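Local coordinates for protein mandelate racemase/muconate lactonizing enzyme/Enolase superfamily (Rhodobacter sphaeroides, PDB 2HZG) that belongs to the enolase superfamily, pairing an enolase-like N-terminal domain with a TIM-barrel-type domain that holds a sodium ion among acidic side chains, at residues Arg249-Ala262 with Arg270-Gly282. Sequence-based numbering, arbitrary orientation.
Sequences RIAGGEAAHNFHMA and RIGFIQIDCGRIG. With NA (sodium ion), chain C; GOL (glycerol), chain E.
Glu254 and Arg280 meet just past the C-terminal ends of two neighbouring parallel barrel strands, 249-252 and 273-276, joined through helix 259-268 as a beta-alpha-beta unit of the enolase-type TIM barrel. Their side chains run alongside each other, pointing the same way. A single nitrogen of the extended arginine, NH1, grips the glutamate twice: it donates to the backbone O of Glu254 at 2.9 Å, from well above the carbonyl plane, and makes a salt bridge to Glu254 OE1 at 3.1 Å, on the anti side of the carboxylate. Both acceptors lie close to the guanidinium plane. With CG set between backbone N and carbonyl carbon (chi1 79°) and the chain straight beyond it, Glu254 sends OE2 to the sodium ion, which Asp199 and Glu227 also bind; Arg280, as a second-shell partner, probably helps hold this metal ligand in place. Between the strands, Gly252 donates to Phe273 O and accepts from Gln275 N. Ala251 CB packs 3.8 Å from Phe273 CB and also touches the Gln275 amide. Farther along, Ile274 CD1 and Ile276 CD1 converge on Ala262 CB, seating the helix against the sheet. At the other end of the strands, CE2 and CZ of Phe273 lie over one face of the Arg249 guanidinium, the two planes 46° apart, with Phe273 CZ 3.8 Å from Arg249 NH1.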
# COMPACT_ATOMS: atom_id res chain seq x y z
N ARG A 249 4.59 -22.01 15.32
CA ARG A 249 5.38 -20.90 14.81
C ARG A 249 4.48 -19.88 14.13
O ARG A 249 3.33 -20.18 13.83
CB ARG A 249 6.47 -21.44 13.87
CG ARG A 249 7.48 -22.28 14.67
CD ARG A 249 8.31 -23.15 13.77
NE ARG A 249 9.31 -22.35 13.05
CZ ARG A 249 10.12 -22.83 12.12
NH1 ARG A 249 10.05 -24.11 11.76
NH2 ARG A 249 11.00 -22.02 11.53
N ILE A 250 5.00 -18.67 13.93
CA ILE A 250 4.20 -17.61 13.30
C ILE A 250 4.57 -17.55 11.81
O ILE A 250 5.74 -17.71 11.44
CB ILE A 250 4.37 -16.22 14.01
CG1 ILE A 250 4.16 -16.32 15.53
CG2 ILE A 250 3.43 -15.16 13.39
CD1 ILE A 250 2.93 -17.11 16.00
N ALA A 251 3.56 -17.36 10.97
CA ALA A 251 3.77 -17.25 9.53
C ALA A 251 3.08 -16.02 9.02
O ALA A 251 2.08 -15.57 9.59
CB ALA A 251 3.24 -18.51 8.80
N GLY A 252 3.60 -15.46 7.93
CA GLY A 252 2.90 -14.37 7.25
C GLY A 252 3.68 -13.90 6.05
O GLY A 252 4.69 -14.51 5.67
N GLY A 253 3.23 -12.78 5.47
CA GLY A 253 3.88 -12.18 4.32
C GLY A 253 3.02 -12.10 3.08
O GLY A 253 3.39 -11.42 2.12
N GLU A 254 1.87 -12.78 3.07
CA GLU A 254 1.04 -12.77 1.86
C GLU A 254 0.53 -11.38 1.49
O GLU A 254 0.19 -11.11 0.33
CB GLU A 254 -0.15 -13.70 2.03
CG GLU A 254 -1.27 -13.07 2.84
CD GLU A 254 -2.44 -13.99 2.91
OE1 GLU A 254 -3.49 -13.66 2.33
OE2 GLU A 254 -2.29 -15.07 3.51
N ALA A 255 0.47 -10.49 2.47
CA ALA A 255 0.03 -9.12 2.20
C ALA A 255 1.17 -8.21 1.70
O ALA A 255 0.92 -7.06 1.34
CB ALA A 255 -0.64 -8.50 3.43
N ALA A 256 2.40 -8.73 1.65
CA ALA A 256 3.53 -7.91 1.14
C ALA A 256 3.27 -7.49 -0.31
O ALA A 256 3.05 -8.35 -1.19
CB ALA A 256 4.87 -8.66 1.24
N HIS A 257 3.27 -6.19 -0.56
CA HIS A 257 3.14 -5.70 -1.94
C HIS A 257 4.48 -5.10 -2.39
O HIS A 257 4.57 -4.49 -3.43
CB HIS A 257 1.98 -4.69 -2.09
CG HIS A 257 2.09 -3.50 -1.18
ND1 HIS A 257 1.37 -3.38 -0.01
CD2 HIS A 257 2.83 -2.37 -1.28
CE1 HIS A 257 1.67 -2.23 0.57
NE2 HIS A 257 2.55 -1.60 -0.19
N ASN A 258 5.51 -5.27 -1.57
CA ASN A 258 6.87 -5.02 -2.00
C ASN A 258 7.82 -5.91 -1.23
O ASN A 258 7.43 -6.55 -0.25
CB ASN A 258 7.25 -3.53 -1.92
CG ASN A 258 7.02 -2.93 -0.53
OD1 ASN A 258 7.61 -3.37 0.44
ND2 ASN A 258 6.15 -1.92 -0.45
N PHE A 259 9.08 -5.92 -1.67
CA PHE A 259 10.12 -6.71 -1.02
C PHE A 259 10.31 -6.36 0.47
O PHE A 259 10.46 -7.24 1.29
CB PHE A 259 11.46 -6.57 -1.77
CG PHE A 259 12.64 -7.09 -1.00
CD1 PHE A 259 12.92 -8.45 -0.96
CD2 PHE A 259 13.48 -6.21 -0.31
CE1 PHE A 259 14.00 -8.94 -0.26
CE2 PHE A 259 14.56 -6.69 0.43
CZ PHE A 259 14.83 -8.05 0.45
N HIS A 260 10.37 -5.07 0.80
CA HIS A 260 10.69 -4.69 2.18
C HIS A 260 9.63 -5.07 3.22
O HIS A 260 9.99 -5.35 4.36
CB HIS A 260 11.16 -3.23 2.28
CG HIS A 260 12.57 -3.05 1.83
ND1 HIS A 260 12.90 -2.59 0.57
CD2 HIS A 260 13.75 -3.36 2.43
CE1 HIS A 260 14.21 -2.59 0.43
NE2 HIS A 260 14.75 -3.05 1.54
N MET A 261 8.36 -5.09 2.85
CA MET A 261 7.32 -5.65 3.74
C MET A 261 7.65 -7.10 4.16
O MET A 261 7.52 -7.46 5.33
CB MET A 261 5.96 -5.59 3.08
CG MET A 261 5.41 -4.18 2.97
SD MET A 261 3.76 -4.18 2.29
CE MET A 261 2.76 -4.96 3.58
N ALA A 262 8.12 -7.90 3.21
CA ALA A 262 8.53 -9.27 3.51
C ALA A 262 9.83 -9.28 4.32
O ALA A 262 9.93 -9.99 5.34
CB ALA A 262 8.68 -10.08 2.23
N ARG A 270 9.80 -11.93 13.65
CA ARG A 270 10.15 -13.22 14.28
C ARG A 270 9.28 -14.36 13.71
O ARG A 270 8.89 -15.30 14.42
CB ARG A 270 10.01 -13.15 15.82
CG ARG A 270 10.98 -12.18 16.52
CD ARG A 270 10.83 -12.31 18.05
NE ARG A 270 11.12 -13.68 18.51
CZ ARG A 270 11.16 -14.04 19.79
NH1 ARG A 270 10.93 -13.15 20.75
NH2 ARG A 270 11.43 -15.30 20.11
N ILE A 271 8.95 -14.27 12.42
CA ILE A 271 8.22 -15.35 11.75
C ILE A 271 9.15 -16.52 11.43
O ILE A 271 10.35 -16.33 11.18
CB ILE A 271 7.51 -14.88 10.45
CG1 ILE A 271 8.48 -14.09 9.56
CG2 ILE A 271 6.25 -14.09 10.79
CD1 ILE A 271 8.14 -14.18 8.03
N GLY A 272 8.58 -17.72 11.43
CA GLY A 272 9.28 -18.92 11.00
C GLY A 272 9.05 -19.27 9.54
O GLY A 272 9.82 -20.04 8.97
N PHE A 273 8.00 -18.71 8.94
CA PHE A 273 7.64 -18.99 7.54
C PHE A 273 7.28 -17.69 6.86
O PHE A 273 6.42 -16.97 7.33
CB PHE A 273 6.42 -19.96 7.44
CG PHE A 273 6.66 -21.31 8.08
CD1 PHE A 273 7.12 -22.39 7.31
CD2 PHE A 273 6.46 -21.50 9.45
CE1 PHE A 273 7.36 -23.65 7.90
CE2 PHE A 273 6.71 -22.75 10.06
CZ PHE A 273 7.16 -23.82 9.29
N ILE A 274 7.95 -17.40 5.75
CA ILE A 274 7.59 -16.25 4.91
C ILE A 274 6.80 -16.78 3.72
O ILE A 274 7.18 -17.76 3.09
CB ILE A 274 8.84 -15.40 4.50
CG1 ILE A 274 8.44 -14.11 3.75
CG2 ILE A 274 9.84 -16.22 3.63
CD1 ILE A 274 7.87 -12.99 4.63
N GLN A 275 5.66 -16.15 3.44
CA GLN A 275 4.70 -16.64 2.48
C GLN A 275 4.40 -15.53 1.51
O GLN A 275 3.93 -14.46 1.89
CB GLN A 275 3.42 -17.12 3.17
CG GLN A 275 3.66 -18.08 4.33
CD GLN A 275 2.43 -18.31 5.18
OE1 GLN A 275 1.85 -17.36 5.72
NE2 GLN A 275 2.03 -19.57 5.32
N ILE A 276 4.66 -15.80 0.24
CA ILE A 276 4.65 -14.72 -0.75
C ILE A 276 3.71 -15.02 -1.90
O ILE A 276 3.72 -16.10 -2.47
CB ILE A 276 6.08 -14.45 -1.30
CG1 ILE A 276 7.05 -14.06 -0.16
CG2 ILE A 276 6.03 -13.43 -2.47
CD1 ILE A 276 6.73 -12.74 0.54
N ASP A 277 2.89 -14.02 -2.21
CA ASP A 277 2.00 -14.08 -3.34
C ASP A 277 2.62 -13.28 -4.49
O ASP A 277 2.72 -12.06 -4.41
CB ASP A 277 0.63 -13.49 -2.96
CG ASP A 277 -0.44 -13.89 -3.93
OD1 ASP A 277 -0.25 -13.69 -5.14
OD2 ASP A 277 -1.50 -14.40 -3.52
N CYS A 278 3.04 -13.97 -5.55
CA CYS A 278 3.55 -13.28 -6.76
C CYS A 278 2.53 -12.33 -7.39
O CYS A 278 2.91 -11.37 -8.03
CB CYS A 278 4.05 -14.27 -7.81
SG CYS A 278 5.57 -14.99 -7.24
N GLY A 279 1.24 -12.62 -7.20
CA GLY A 279 0.16 -11.75 -7.69
C GLY A 279 -0.05 -10.45 -6.91
O GLY A 279 -0.91 -9.65 -7.27
N ARG A 280 0.74 -10.24 -5.85
CA ARG A 280 0.62 -9.03 -5.00
C ARG A 280 1.92 -8.26 -4.85
O ARG A 280 1.92 -7.02 -4.80
CB ARG A 280 0.14 -9.40 -3.59
CG ARG A 280 -1.25 -9.95 -3.53
CD ARG A 280 -1.60 -10.23 -2.09
NE ARG A 280 -2.97 -10.70 -1.96
CZ ARG A 280 -3.44 -11.40 -0.94
NH1 ARG A 280 -2.65 -11.73 0.08
NH2 ARG A 280 -4.71 -11.78 -0.93
N ILE A 281 3.01 -9.00 -4.77
CA ILE A 281 4.32 -8.42 -4.45
C ILE A 281 5.04 -7.74 -5.63
O ILE A 281 6.11 -7.15 -5.43
CB ILE A 281 5.25 -9.46 -3.77
CG1 ILE A 281 6.28 -8.76 -2.87
CG2 ILE A 281 5.91 -10.42 -4.81
CD1 ILE A 281 7.06 -9.69 -1.98
N GLY A 282 4.47 -7.81 -6.84
CA GLY A 282 5.14 -7.26 -8.02
C GLY A 282 5.68 -8.33 -8.96
O GLY A 282 6.47 -8.03 -9.86
NA NA C . -3.45 -16.80 4.12
C1 GOL E . 9.99 -19.19 14.09
O1 GOL E . 9.42 -20.28 14.75
C2 GOL E . 11.48 -19.28 14.26
O2 GOL E . 11.97 -19.99 13.15
C3 GOL E . 12.02 -17.86 14.31
O3 GOL E . 11.59 -17.24 15.50
O HOH W 1 12.13 -21.25 9.13
O HOH W 2 7.63 -18.04 14.73
O HOH W 3 3.22 -11.45 -0.82
O HOH W 4 0.63 -15.01 4.78
O HOH W 5 -6.20 -11.94 1.97
O HOH W 6 -5.09 -15.69 2.65
O HOH W 7 -4.34 -14.74 5.87
O HOH W 8 -3.86 -18.71 2.45